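Local coordinates for poly(ADP-ribose) glycohydrolase (Thermomonospora curvata, PDB 3SIG), which hydrolyses the ribose-ribose glycosidic bonds of poly(ADP-ribose), releasing ADP-ribose, which is bound here in the pocket of a macrodomain-type fold, at residues L75-R80 with H252-V257; V153-D158 with V170-S175; Q88-N93 with R213-G218; S24-P29 with L163-Y168. All coordinates share one frame; numbering follows the deposited sequence.

From the N terminus, the strand 27-29 and the turn before it come first, and contact 4 joins them to residues 163-168, far along the chain. Helix 74-84 follows; contact 1 sets it against strand 252-256 and closes the widest loop of the four. Inside that loop lies contact 3, which pairs strand 90-94 with strand 214-217, and inside contact 3 lies contact 2, a hairpin between strands 147-157 and 163-175. Contact 4 crosses the other three in chain order, since its first segment precedes them all and its second falls between the two segments of each. Together they tie the central mixed sheet to one covering helix and to the small two-stranded sheet near the N terminus.

Contact 1: L75-R80 with H252-V257; sequences LAAARR and HVVFAV. With AR6 ([(2R,3S,4R,5R)-5-(6-aminopurin-9-yl)-3,4-dihydroxy-oxolan-2-yl]methyl [hydroxy-[[(2R,3S,4R,5S)-3,4,5-trihydroxyoxolan-2-yl]methoxy]phosphoryl] hydrogen phosphate), chain B.
Helix 75-80 runs nearly antiparallel to strand 252-256, at 151° between directions, and the axes approach to 8.9 Å, A77 and A256 having the nearest CA atoms. Small side chains allow this closeness: A77 CB lies 3.7 Å from A256 CB and 4.1 Å from V254 CG1. One turn later R80 extends toward V254 and H252. Its CG stands anti to the backbone N (chi1 174°), but the chain bends at chi3 and brings NH2 within 3.9 Å of V254 CG2, obliquely to the guanidinium plane. NH1 approaches the edge of the H252 ring, 4.4 Å from CE1, without bonding to it. Both polar groups are held by acids outside the contact: R80 by salt bridges to E72 and E68, H252 NE2 by a hydrogen bond to E68, so E68 links the two. At the strand's end A256 O comes 3.4 Å from C2 of the ADP-ribose adenine. This is the helix-on-sheet packing of a macrodomain-type fold, beside its ADP-ribose pocket.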
loop_
_atom_site.group_PDB
_atom_site.type_symbol
_atom_site.label_atom_id
_atom_site.label_comp_id
_atom_site.label_asym_id
_atom_site.label_seq_id
_atom_site.Cartn_x
_atom_site.Cartn_y
_atom_site.Cartn_z
ATOM N N LEU A 75 4.452 -4.564 5.977
ATOM C CA LEU A 75 5.209 -5.735 5.544
ATOM C C LEU A 75 5.238 -6.848 6.554
ATOM O O LEU A 75 5.187 -8.018 6.174
ATOM C CB LEU A 75 6.613 -5.334 5.152
ATOM C CG LEU A 75 6.639 -4.553 3.839
ATOM C CD1 LEU A 75 8.051 -4.168 3.531
ATOM C CD2 LEU A 75 6.022 -5.275 2.646
ATOM N N ALA A 76 5.288 -6.533 7.840
ATOM C CA ALA A 76 5.325 -7.583 8.851
ATOM C C ALA A 76 4.009 -8.350 8.823
ATOM O O ALA A 76 3.967 -9.575 8.889
ATOM C CB ALA A 76 5.599 -7.012 10.239
ATOM N N ALA A 77 2.903 -7.629 8.714
ATOM C CA ALA A 77 1.607 -8.295 8.642
ATOM C C ALA A 77 1.544 -9.152 7.386
ATOM O O ALA A 77 1.063 -10.305 7.424
ATOM C CB ALA A 77 0.456 -7.270 8.655
ATOM N N ALA A 78 1.965 -8.634 6.258
ATOM C CA ALA A 78 1.966 -9.399 5.011
ATOM C C ALA A 78 2.811 -10.654 5.119
ATOM O O ALA A 78 2.396 -11.734 4.683
ATOM C CB ALA A 78 2.438 -8.561 3.882
ATOM N N ARG A 79 3.957 -10.572 5.779
ATOM C CA ARG A 79 4.830 -11.725 5.921
ATOM C C ARG A 79 4.189 -12.782 6.788
ATOM O O ARG A 79 4.296 -13.985 6.507
ATOM C CB ARG A 79 6.144 -11.245 6.491
ATOM C CG ARG A 79 7.265 -12.253 6.437
ATOM C CD ARG A 79 8.543 -11.623 6.944
ATOM N NE ARG A 79 9.647 -12.569 6.953
ATOM C CZ ARG A 79 10.772 -12.402 7.637
ATOM N NH1 ARG A 79 10.960 -11.316 8.349
ATOM N NH2 ARG A 79 11.726 -13.325 7.611
ATOM N N ARG A 80 3.561 -12.363 7.882
ATOM C CA ARG A 80 2.869 -13.270 8.785
ATOM C C ARG A 80 1.780 -14.029 8.044
ATOM O O ARG A 80 1.669 -15.257 8.143
ATOM C CB ARG A 80 2.313 -12.508 9.982
ATOM C CG ARG A 80 1.455 -13.359 10.888
ATOM C CD ARG A 80 1.026 -12.645 12.170
ATOM N NE ARG A 80 0.274 -11.405 11.930
ATOM C CZ ARG A 80 -1.051 -11.321 11.871
ATOM N NH1 ARG A 80 -1.816 -12.396 12.019
ATOM N NH2 ARG A 80 -1.630 -10.149 11.673
ATOM N N HIS A 252 -9.834 -12.423 5.459
ATOM C CA HIS A 252 -9.011 -11.873 6.529
ATOM C C HIS A 252 -8.550 -10.481 6.120
ATOM O O HIS A 252 -8.038 -10.287 5.011
ATOM C CB HIS A 252 -7.815 -12.794 6.724
ATOM C CG HIS A 252 -6.962 -12.517 7.925
ATOM N ND1 HIS A 252 -5.869 -13.306 8.225
ATOM C CD2 HIS A 252 -6.999 -11.557 8.879
ATOM C CE1 HIS A 252 -5.268 -12.842 9.306
ATOM N NE2 HIS A 252 -5.946 -11.795 9.738
ATOM N N VAL A 253 -8.834 -9.516 6.974
ATOM C CA VAL A 253 -8.356 -8.145 6.802
ATOM C C VAL A 253 -7.589 -7.761 8.037
ATOM O O VAL A 253 -8.117 -7.865 9.170
ATOM C CB VAL A 253 -9.508 -7.177 6.633
ATOM C CG1 VAL A 253 -9.016 -5.733 6.563
ATOM C CG2 VAL A 253 -10.321 -7.528 5.360
ATOM N N VAL A 254 -6.351 -7.337 7.852
ATOM C CA VAL A 254 -5.545 -6.805 8.958
ATOM C C VAL A 254 -5.358 -5.314 8.764
ATOM O O VAL A 254 -4.950 -4.879 7.678
ATOM C CB VAL A 254 -4.134 -7.429 9.001
ATOM C CG1 VAL A 254 -3.319 -6.907 10.206
ATOM C CG2 VAL A 254 -4.189 -8.943 9.019
ATOM N N PHE A 255 -5.688 -4.549 9.801
ATOM C CA PHE A 255 -5.305 -3.148 9.876
ATOM C C PHE A 255 -4.010 -3.121 10.636
ATOM O O PHE A 255 -4.000 -3.141 11.884
ATOM C CB PHE A 255 -6.412 -2.306 10.523
ATOM C CG PHE A 255 -7.680 -2.287 9.724
ATOM C CD1 PHE A 255 -7.819 -1.481 8.619
ATOM C CD2 PHE A 255 -8.724 -3.127 10.045
ATOM C CE1 PHE A 255 -9.008 -1.465 7.884
ATOM C CE2 PHE A 255 -9.905 -3.104 9.308
ATOM C CZ PHE A 255 -10.025 -2.305 8.215
ATOM N N ALA A 256 -2.915 -3.087 9.869
ATOM C CA ALA A 256 -1.567 -3.077 10.427
ATOM C C ALA A 256 -1.160 -1.616 10.557
ATOM O O ALA A 256 -0.954 -0.941 9.541
ATOM C CB ALA A 256 -0.617 -3.827 9.515
ATOM N N VAL A 257 -1.131 -1.117 11.799
ATOM C CA VAL A 257 -0.936 0.288 12.025
ATOM C C VAL A 257 0.277 0.471 12.943
ATOM O O VAL A 257 0.176 0.289 14.158
ATOM C CB VAL A 257 -2.156 0.948 12.629
ATOM C CG1 VAL A 257 -1.913 2.466 12.649
ATOM C CG2 VAL A 257 -3.426 0.606 11.821
HETATM N N1 AR6 B . 3.273 0.136 8.333
HETATM C C2 AR6 B . 2.070 0.382 8.843
HETATM N N3 AR6 B . 1.606 1.600 9.244
HETATM C C4 AR6 B . 2.494 2.603 9.057
HETATM C C5 AR6 B . 3.805 2.391 8.502
HETATM C C6 AR6 B . 4.124 1.106 8.150
HETATM N N6 AR6 B . 5.389 0.830 7.628
HETATM N N7 AR6 B . 4.425 3.690 8.446
HETATM C C8 AR6 B . 3.581 4.526 8.950
HETATM N N9 AR6 B . 2.402 3.967 9.345
HETATM P PA AR6 B . 1.923 7.527 5.790
HETATM P PB AR6 B . -0.071 8.877 4.036
HETATM C "C1'" AR6 B . 1.187 4.536 9.922
HETATM O O1A AR6 B . 2.168 8.829 6.466
HETATM O O1B AR6 B . -1.052 8.192 3.106
HETATM C C1D AR6 B . 4.706 9.087 1.612
HETATM O O1D AR6 B . 5.788 9.965 1.475
HETATM C "C2'" AR6 B . 1.414 5.818 10.695
HETATM O "O2'" AR6 B . 0.534 5.881 11.782
HETATM O O2A AR6 B . 3.103 6.806 5.192
HETATM O O2B AR6 B . -0.612 9.745 5.122
HETATM C C2D AR6 B . 4.127 8.879 0.267
HETATM O O2D AR6 B . 5.006 8.594 -0.764
HETATM C "C3'" AR6 B . 1.059 6.854 9.692
HETATM O "O3'" AR6 B . 0.574 8.019 10.275
HETATM O O3A AR6 B . 0.775 7.702 4.704
HETATM C C3D AR6 B . 3.075 9.898 0.147
HETATM O O3D AR6 B . 3.738 11.012 -0.393
HETATM C "C4'" AR6 B . 0.015 6.209 8.827
HETATM O "O4'" AR6 B . 0.210 4.818 8.952
HETATM C C4D AR6 B . 2.648 10.094 1.558
HETATM O O4D AR6 B . 3.713 9.698 2.409
HETATM C "C5'" AR6 B . 0.016 6.624 7.363
HETATM O "O5'" AR6 B . 1.298 6.428 6.789
HETATM C C5D AR6 B . 1.371 9.339 1.924
HETATM O O5D AR6 B . 0.988 9.727 3.230
#

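Contact 2: V153-D158 with V170-S175; sequences VPVFRD and VAFLTS
Two backbone hydrogen bonds join V153 and V170, an antiparallel hydrogen-bonded pair: V153 N donates to V170 O at 2.8 Å, V170 N to V153 O at 3.1 Å. The first is bent, 138° at the hydrogen, the second straighter. Within these segments this is the one bridge; toward F172 the strands part, at 108° between directions, and side chains make the remaining contacts, while V155 pairs on with Y168.

The apolar contacts centre on the F172 ring. V153 comes to the ring's edge, CB lying in its plane 3.8 Å from CD2, while CG1 sits 3.8 Å from CE2. Within its own strand V170 lays CG2 over one face of that ring, because chi1 of -52° sets this methyl between the backbone N and the carbonyl carbon. The same methyl meets V155 CG2 at 4.0 Å. Replacing V153 by alanine removes both methyls and would probably open a gap along the CD2-CE2 edge, setting the F172 ring freer to shift. L75 of helix 74-84 packs on both V155 and F172. Such pairing is that of a beta hairpin, here strands 147-157 and 163-175, whose second strand also pairs in parallel with strand 90-94.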
loop_
_atom_site.group_PDB
_atom_site.type_symbol
_atom_site.label_atom_id
_atom_site.label_comp_id
_atom_site.label_asym_id
_atom_site.label_seq_id
_atom_site.Cartn_x
_atom_site.Cartn_y
_atom_site.Cartn_z
ATOM N N VAL A 153 4.778 -9.013 -6.327
ATOM C CA VAL A 153 5.982 -8.238 -6.089
ATOM C C VAL A 153 6.804 -8.951 -5.023
ATOM O O VAL A 153 6.330 -9.211 -3.906
ATOM C CB VAL A 153 5.632 -6.821 -5.601
ATOM C CG1 VAL A 153 6.885 -6.058 -5.277
ATOM C CG2 VAL A 153 4.820 -6.098 -6.668
ATOM N N PRO A 154 8.085 -9.226 -5.299
ATOM C CA PRO A 154 8.919 -9.854 -4.286
ATOM C C PRO A 154 9.283 -8.848 -3.186
ATOM O O PRO A 154 9.642 -7.699 -3.477
ATOM C CB PRO A 154 10.147 -10.324 -5.081
ATOM C CG PRO A 154 10.176 -9.473 -6.270
ATOM C CD PRO A 154 8.768 -9.098 -6.587
ATOM N N VAL A 155 9.204 -9.301 -1.947
ATOM C CA VAL A 155 9.594 -8.556 -0.755
ATOM C C VAL A 155 10.794 -9.272 -0.184
ATOM O O VAL A 155 10.762 -10.493 0.025
ATOM C CB VAL A 155 8.456 -8.524 0.276
ATOM C CG1 VAL A 155 8.860 -7.746 1.514
ATOM C CG2 VAL A 155 7.224 -7.912 -0.325
ATOM N N PHE A 156 11.858 -8.524 0.062
ATOM C CA PHE A 156 13.151 -9.117 0.406
ATOM C C PHE A 156 13.902 -8.370 1.505
ATOM O O PHE A 156 15.107 -8.640 1.688
ATOM C CB PHE A 156 14.030 -9.306 -0.861
ATOM C CG PHE A 156 14.128 -8.077 -1.743
ATOM C CD1 PHE A 156 13.371 -7.984 -2.899
ATOM C CD2 PHE A 156 14.983 -7.030 -1.430
ATOM C CE1 PHE A 156 13.456 -6.866 -3.706
ATOM C CE2 PHE A 156 15.056 -5.903 -2.230
ATOM C CZ PHE A 156 14.283 -5.820 -3.359
ATOM N N ARG A 157 13.236 -7.511 2.291
ATOM C CA ARG A 157 13.826 -6.967 3.513
ATOM C C ARG A 157 12.847 -7.065 4.661
ATOM O O ARG A 157 11.614 -7.025 4.433
ATOM C CB ARG A 157 14.266 -5.502 3.391
ATOM C CG ARG A 157 15.290 -5.212 2.342
ATOM C CD ARG A 157 15.820 -3.789 2.479
ATOM N NE ARG A 157 16.600 -3.437 1.317
ATOM C CZ ARG A 157 17.910 -3.561 1.259
ATOM N NH1 ARG A 157 18.582 -4.003 2.298
ATOM N NH2 ARG A 157 18.549 -3.238 0.147
ATOM N N ASP A 158 13.357 -7.147 5.886
ATOM C CA ASP A 158 12.540 -7.031 7.089
ATOM C C ASP A 158 12.415 -5.567 7.527
ATOM O O ASP A 158 12.891 -4.686 6.843
ATOM C CB ASP A 158 13.086 -7.911 8.204
ATOM C CG ASP A 158 14.427 -7.437 8.748
ATOM O OD1 ASP A 158 14.917 -6.316 8.492
ATOM O OD2 ASP A 158 15.031 -8.225 9.526
ATOM N N VAL A 170 3.867 -10.526 -2.562
ATOM C CA VAL A 170 2.539 -9.967 -2.291
ATOM C C VAL A 170 2.100 -9.147 -3.457
ATOM O O VAL A 170 2.937 -8.653 -4.234
ATOM C CB VAL A 170 2.557 -9.068 -1.040
ATOM C CG1 VAL A 170 3.172 -9.809 0.159
ATOM C CG2 VAL A 170 3.350 -7.798 -1.264
ATOM N N ALA A 171 0.809 -8.894 -3.563
ATOM C CA ALA A 171 0.303 -7.897 -4.501
ATOM C C ALA A 171 0.211 -6.568 -3.780
ATOM O O ALA A 171 -0.138 -6.493 -2.587
ATOM C CB ALA A 171 -1.044 -8.291 -5.034
ATOM N N PHE A 172 0.483 -5.498 -4.514
ATOM C CA PHE A 172 0.262 -4.144 -4.007
ATOM C C PHE A 172 -0.854 -3.450 -4.750
ATOM O O PHE A 172 -1.034 -3.645 -5.976
ATOM C CB PHE A 172 1.531 -3.295 -4.046
ATOM C CG PHE A 172 2.564 -3.691 -3.015
ATOM C CD1 PHE A 172 2.409 -3.358 -1.682
ATOM C CD2 PHE A 172 3.668 -4.452 -3.368
ATOM C CE1 PHE A 172 3.348 -3.743 -0.735
ATOM C CE2 PHE A 172 4.636 -4.819 -2.420
ATOM C CZ PHE A 172 4.461 -4.464 -1.109
ATOM N N LEU A 173 -1.570 -2.619 -3.998
ATOM C CA LEU A 173 -2.601 -1.733 -4.512
ATOM C C LEU A 173 -2.133 -0.334 -4.200
ATOM O O LEU A 173 -2.017 0.013 -3.019
ATOM C CB LEU A 173 -3.925 -2.013 -3.799
ATOM C CG LEU A 173 -4.360 -3.489 -3.769
ATOM C CD1 LEU A 173 -5.325 -3.825 -2.679
ATOM C CD2 LEU A 173 -4.941 -3.834 -5.078
ATOM N N THR A 174 -1.884 0.458 -5.252
ATOM C CA THR A 174 -1.314 1.791 -5.106
ATOM C C THR A 174 -2.373 2.817 -5.436
ATOM O O THR A 174 -2.788 2.945 -6.589
ATOM C CB THR A 174 -0.052 1.910 -6.005
ATOM O OG1 THR A 174 0.974 1.122 -5.406
ATOM C CG2 THR A 174 0.492 3.298 -6.168
ATOM N N SER A 175 -2.826 3.510 -4.394
ATOM C CA SER A 175 -3.886 4.491 -4.496
ATOM C C SER A 175 -3.575 5.584 -3.491
ATOM O O SER A 175 -3.413 5.291 -2.312
ATOM C CB SER A 175 -5.215 3.825 -4.110
ATOM O OG SER A 175 -6.276 4.762 -3.925
#

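Contact 3: Q88-N93 with R213-G218; sequences QVACLN and RRLVLG
V89 and R214 meet where two neighbouring parallel strands, 90-94 and 214-217, lie side by side in the central sheet of the macrodomain-type fold. From V89 CB, 4.2 Å from R214 O, the side chain forks. CG1, anti to the backbone N (chi1 174°), lies 3.7 Å from R214 O and 3.9 Å from V216 CG2; CG2 lies over one face of the R214 guanidinium, 3.6 Å from NH2. That guanidinium is bonded beyond the pair, NE in a salt bridge to D87 and NH1 to L81 O, which fixes the plane V89 rests on. With only an alanine methyl at V89, the covered guanidinium face would probably lose its apolar cover and V216 CG2 one of its neighbours. Further along, C91 and V216 share the side facing helix 74-84, where C91 SG packs on V216 CB. The backbone ladder is regular: A90 N donates to R214 O, V216 N to A90 O at 2.9 Å, and L92 N to V216 O, nearly straight at 169°. Water 2 lies 2.9 Å from both V216 O and L92 O.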
loop_
_atom_site.group_PDB
_atom_site.type_symbol
_atom_site.label_atom_id
_atom_site.label_comp_id
_atom_site.label_asym_id
_atom_site.label_seq_id
_atom_site.Cartn_x
_atom_site.Cartn_y
_atom_site.Cartn_z
ATOM N N GLN A 88 -1.980 -15.532 -2.328
ATOM C CA GLN A 88 -1.234 -14.275 -2.293
ATOM C C GLN A 88 -2.005 -13.132 -1.609
ATOM O O GLN A 88 -3.170 -12.868 -1.952
ATOM C CB GLN A 88 -0.868 -13.894 -3.700
ATOM C CG GLN A 88 0.128 -12.771 -3.793
ATOM C CD GLN A 88 0.530 -12.498 -5.233
ATOM O OE1 GLN A 88 0.057 -11.543 -5.842
ATOM N NE2 GLN A 88 1.370 -13.342 -5.789
ATOM N N VAL A 89 -1.361 -12.482 -0.661
ATOM C CA VAL A 89 -1.950 -11.406 0.112
ATOM C C VAL A 89 -1.846 -10.114 -0.695
ATOM O O VAL A 89 -0.873 -9.928 -1.444
ATOM C CB VAL A 89 -1.160 -11.264 1.436
ATOM C CG1 VAL A 89 -1.606 -10.069 2.271
ATOM C CG2 VAL A 89 -1.263 -12.552 2.245
ATOM N N ALA A 90 -2.821 -9.227 -0.572
ATOM C CA ALA A 90 -2.738 -7.873 -1.163
ATOM C C ALA A 90 -2.581 -6.842 -0.076
ATOM O O ALA A 90 -3.230 -6.905 0.970
ATOM C CB ALA A 90 -3.984 -7.570 -1.995
ATOM N N CYS A 91 -1.729 -5.853 -0.327
ATOM C CA CYS A 91 -1.423 -4.769 0.584
ATOM C C CYS A 91 -1.656 -3.414 -0.036
ATOM O O CYS A 91 -1.253 -3.185 -1.177
ATOM C CB CYS A 91 0.077 -4.842 0.928
ATOM S SG CYS A 91 0.661 -6.340 1.707
ATOM N N LEU A 92 -2.284 -2.522 0.708
ATOM C CA LEU A 92 -2.443 -1.138 0.286
ATOM C C LEU A 92 -1.161 -0.339 0.537
ATOM O O LEU A 92 -0.682 -0.292 1.673
ATOM C CB LEU A 92 -3.656 -0.522 1.018
ATOM C CG LEU A 92 -3.919 0.969 0.780
ATOM C CD1 LEU A 92 -4.180 1.267 -0.676
ATOM C CD2 LEU A 92 -5.095 1.415 1.641
ATOM N N ASN A 93 -0.631 0.233 -0.542
ATOM C CA ASN A 93 0.444 1.209 -0.519
ATOM C C ASN A 93 -0.153 2.585 -0.348
ATOM O O ASN A 93 -1.003 2.992 -1.148
ATOM C CB ASN A 93 1.201 1.104 -1.853
ATOM C CG ASN A 93 2.236 2.201 -2.043
ATOM O OD1 ASN A 93 2.684 2.812 -1.087
ATOM N ND2 ASN A 93 2.604 2.474 -3.305
ATOM N N ARG A 213 -8.205 -12.714 -1.210
ATOM C CA ARG A 213 -9.108 -12.891 -0.105
ATOM C C ARG A 213 -8.541 -12.406 1.218
ATOM O O ARG A 213 -9.279 -12.296 2.192
ATOM C CB ARG A 213 -9.482 -14.354 0.036
ATOM C CG ARG A 213 -10.061 -14.989 -1.228
ATOM C CD ARG A 213 -11.572 -14.987 -1.204
ATOM N NE ARG A 213 -12.099 -15.831 -0.134
ATOM C CZ ARG A 213 -13.020 -15.446 0.750
ATOM N NH1 ARG A 213 -13.530 -14.223 0.700
ATOM N NH2 ARG A 213 -13.436 -16.290 1.688
ATOM N N ARG A 214 -7.254 -12.085 1.261
ATOM C CA ARG A 214 -6.620 -11.576 2.480
ATOM C C ARG A 214 -5.906 -10.250 2.169
ATOM O O ARG A 214 -5.173 -10.146 1.177
ATOM C CB ARG A 214 -5.647 -12.626 3.043
ATOM C CG ARG A 214 -6.370 -13.918 3.355
ATOM C CD ARG A 214 -5.513 -14.937 4.097
ATOM N NE ARG A 214 -4.365 -15.337 3.282
ATOM C CZ ARG A 214 -3.185 -15.710 3.762
ATOM N NH1 ARG A 214 -2.984 -15.814 5.059
ATOM N NH2 ARG A 214 -2.213 -15.994 2.911
ATOM N N LEU A 215 -6.203 -9.246 3.003
ATOM C CA LEU A 215 -5.732 -7.887 2.815
ATOM C C LEU A 215 -4.966 -7.374 3.991
ATOM O O LEU A 215 -5.260 -7.680 5.164
ATOM C CB LEU A 215 -6.881 -6.928 2.633
ATOM C CG LEU A 215 -7.951 -7.323 1.619
ATOM C CD1 LEU A 215 -9.041 -6.243 1.563
ATOM C CD2 LEU A 215 -7.414 -7.612 0.230
ATOM N N VAL A 216 -4.036 -6.505 3.677
ATOM C CA VAL A 216 -3.375 -5.703 4.703
ATOM C C VAL A 216 -3.673 -4.237 4.389
ATOM O O VAL A 216 -3.191 -3.705 3.377
ATOM C CB VAL A 216 -1.856 -5.948 4.803
ATOM C CG1 VAL A 216 -1.275 -5.076 5.894
ATOM C CG2 VAL A 216 -1.542 -7.438 5.090
ATOM N N LEU A 217 -4.478 -3.634 5.248
ATOM C CA LEU A 217 -4.889 -2.230 5.168
ATOM C C LEU A 217 -4.307 -1.513 6.385
ATOM O O LEU A 217 -3.472 -2.065 7.112
ATOM C CB LEU A 217 -6.427 -2.121 5.161
ATOM C CG LEU A 217 -7.123 -2.912 4.052
ATOM C CD1 LEU A 217 -8.636 -2.781 4.178
ATOM C CD2 LEU A 217 -6.668 -2.486 2.689
ATOM N N GLY A 218 -4.676 -0.266 6.591
ATOM C CA GLY A 218 -4.123 0.498 7.715
ATOM C C GLY A 218 -4.614 1.924 7.641
ATOM O O GLY A 218 -5.639 2.215 6.998
HETATM O O HOH W 1 -5.433 -13.597 -0.541
HETATM O O HOH W 2 -1.803 -1.310 4.193
#

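Contact 4: S24-P29 with L163-Y168; sequences SGRVVP and LLEEPY
The carboxylate of E165 and the guanidinium of R26, their planes 49° apart, carry the polar side of this contact without pairing with each other. S24 grips both carboxylate oxygens: its backbone N donates to the syn lone pair of OE2 at 2.9 Å, and its OG to OE1 at 2.7 Å, from the syn side but 23° out of plane. The guanidinium instead turns its edge to the main chain, where NH1 makes a weak, bent bond to E165 O at 2.6 Å (125°). P167 CD also lies near that edge. S24 OG both donates to E165 and accepts from R26 N at 3.0 Å, closing an ST turn. Farther along the strand, V28 CG1 packs on P167 CG at 3.7 Å, and CG2 faces E165 O. The contact fastens the outlying two-stranded sheet, 19-21 with 27-29, to the corner at 165-166 where strand 163-175 turns; Y20 of that sheet touches V28 and P167, while Y168 beyond the corner packs against helix 74-84.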
loop_
_atom_site.group_PDB
_atom_site.type_symbol
_atom_site.label_atom_id
_atom_site.label_comp_id
_atom_site.label_asym_id
_atom_site.label_seq_id
_atom_site.Cartn_x
_atom_site.Cartn_y
_atom_site.Cartn_z
ATOM N N SER A 24 23.232 -14.822 5.444
ATOM C CA SER A 24 23.922 -16.116 5.521
ATOM C C SER A 24 24.997 -16.212 4.475
ATOM O O SER A 24 25.899 -17.045 4.602
ATOM C CB SER A 24 22.945 -17.261 5.260
ATOM O OG SER A 24 22.506 -17.222 3.910
ATOM N N GLY A 25 24.924 -15.387 3.451
ATOM C CA GLY A 25 25.788 -15.497 2.293
ATOM C C GLY A 25 25.091 -16.089 1.090
ATOM O O GLY A 25 25.626 -16.010 -0.012
ATOM N N ARG A 26 23.902 -16.654 1.275
ATOM C CA ARG A 26 23.101 -17.154 0.164
ATOM C C ARG A 26 22.867 -16.023 -0.839
ATOM O O ARG A 26 22.478 -14.931 -0.465
ATOM C CB ARG A 26 21.750 -17.667 0.703
ATOM C CG ARG A 26 20.728 -18.088 -0.344
ATOM C CD ARG A 26 19.393 -18.533 0.269
ATOM N NE ARG A 26 18.625 -19.338 -0.690
ATOM C CZ ARG A 26 17.451 -19.002 -1.235
ATOM N NH1 ARG A 26 16.840 -17.865 -0.918
ATOM N NH2 ARG A 26 16.868 -19.824 -2.100
ATOM N N VAL A 27 23.066 -16.311 -2.124
ATOM C CA VAL A 27 22.760 -15.366 -3.182
ATOM C C VAL A 27 21.372 -15.708 -3.739
ATOM O O VAL A 27 21.138 -16.795 -4.273
ATOM C CB VAL A 27 23.850 -15.344 -4.283
ATOM C CG1 VAL A 27 23.473 -14.342 -5.320
ATOM C CG2 VAL A 27 25.204 -14.989 -3.663
ATOM N N VAL A 28 20.464 -14.781 -3.566
ATOM C CA VAL A 28 19.067 -14.978 -3.873
ATOM C C VAL A 28 18.711 -14.322 -5.212
ATOM O O VAL A 28 18.865 -13.117 -5.378
ATOM C CB VAL A 28 18.175 -14.344 -2.756
ATOM C CG1 VAL A 28 16.707 -14.547 -3.096
ATOM C CG2 VAL A 28 18.518 -14.947 -1.411
ATOM N N PRO A 29 18.203 -15.111 -6.181
ATOM C CA PRO A 29 17.795 -14.546 -7.471
ATOM C C PRO A 29 16.404 -13.921 -7.413
ATOM O O PRO A 29 15.528 -14.541 -6.835
ATOM C CB PRO A 29 17.795 -15.784 -8.381
ATOM C CG PRO A 29 17.450 -16.900 -7.486
ATOM C CD PRO A 29 18.013 -16.570 -6.128
ATOM N N LEU A 163 18.267 -7.948 4.583
ATOM C CA LEU A 163 17.830 -8.748 3.465
ATOM C C LEU A 163 17.358 -10.114 3.957
ATOM O O LEU A 163 17.937 -10.659 4.893
ATOM C CB LEU A 163 18.945 -8.879 2.410
ATOM C CG LEU A 163 19.236 -7.570 1.663
ATOM C CD1 LEU A 163 20.631 -7.586 1.034
ATOM C CD2 LEU A 163 18.165 -7.296 0.623
ATOM N N LEU A 164 16.357 -10.696 3.299
ATOM C CA LEU A 164 15.750 -11.939 3.759
ATOM C C LEU A 164 16.404 -13.148 3.132
ATOM O O LEU A 164 16.756 -13.162 1.947
ATOM C CB LEU A 164 14.253 -11.958 3.433
ATOM C CG LEU A 164 13.406 -10.859 4.072
ATOM C CD1 LEU A 164 11.948 -10.968 3.670
ATOM C CD2 LEU A 164 13.495 -10.917 5.581
ATOM N N GLU A 165 16.510 -14.196 3.929
ATOM C CA GLU A 165 16.993 -15.485 3.417
ATOM C C GLU A 165 16.037 -16.045 2.377
ATOM O O GLU A 165 16.443 -16.619 1.371
ATOM C CB GLU A 165 17.136 -16.493 4.551
ATOM C CG GLU A 165 18.191 -16.119 5.575
ATOM C CD GLU A 165 19.597 -16.058 4.987
ATOM O OE1 GLU A 165 19.879 -16.834 4.055
ATOM O OE2 GLU A 165 20.406 -15.216 5.444
ATOM N N GLU A 166 14.746 -15.792 2.589
ATOM C CA GLU A 166 13.713 -16.270 1.692
ATOM C C GLU A 166 12.724 -15.138 1.428
ATOM O O GLU A 166 11.972 -14.773 2.307
ATOM C CB GLU A 166 12.979 -17.450 2.341
ATOM C CG GLU A 166 11.795 -17.985 1.542
ATOM C CD GLU A 166 12.220 -18.715 0.286
ATOM O OE1 GLU A 166 12.922 -19.745 0.404
ATOM O OE2 GLU A 166 11.856 -18.256 -0.818
ATOM N N PRO A 167 12.756 -14.601 0.236
ATOM C CA PRO A 167 11.783 -13.567 -0.144
ATOM C C PRO A 167 10.371 -14.138 -0.249
ATOM O O PRO A 167 10.177 -15.321 -0.414
ATOM C CB PRO A 167 12.280 -13.103 -1.505
ATOM C CG PRO A 167 13.154 -14.246 -2.000
ATOM C CD PRO A 167 13.708 -14.907 -0.844
ATOM N N TYR A 168 9.388 -13.277 -0.144
ATOM C CA TYR A 168 7.999 -13.675 -0.314
ATOM C C TYR A 168 7.360 -12.714 -1.274
ATOM O O TYR A 168 7.874 -11.641 -1.476
ATOM C CB TYR A 168 7.264 -13.764 1.041
ATOM C CG TYR A 168 7.180 -12.489 1.830
ATOM C CD1 TYR A 168 8.253 -12.012 2.538
ATOM C CD2 TYR A 168 6.016 -11.727 1.830
ATOM C CE1 TYR A 168 8.196 -10.848 3.243
ATOM C CE2 TYR A 168 5.942 -10.574 2.540
ATOM C CZ TYR A 168 7.021 -10.105 3.241
ATOM O OH TYR A 168 6.930 -8.918 3.972
#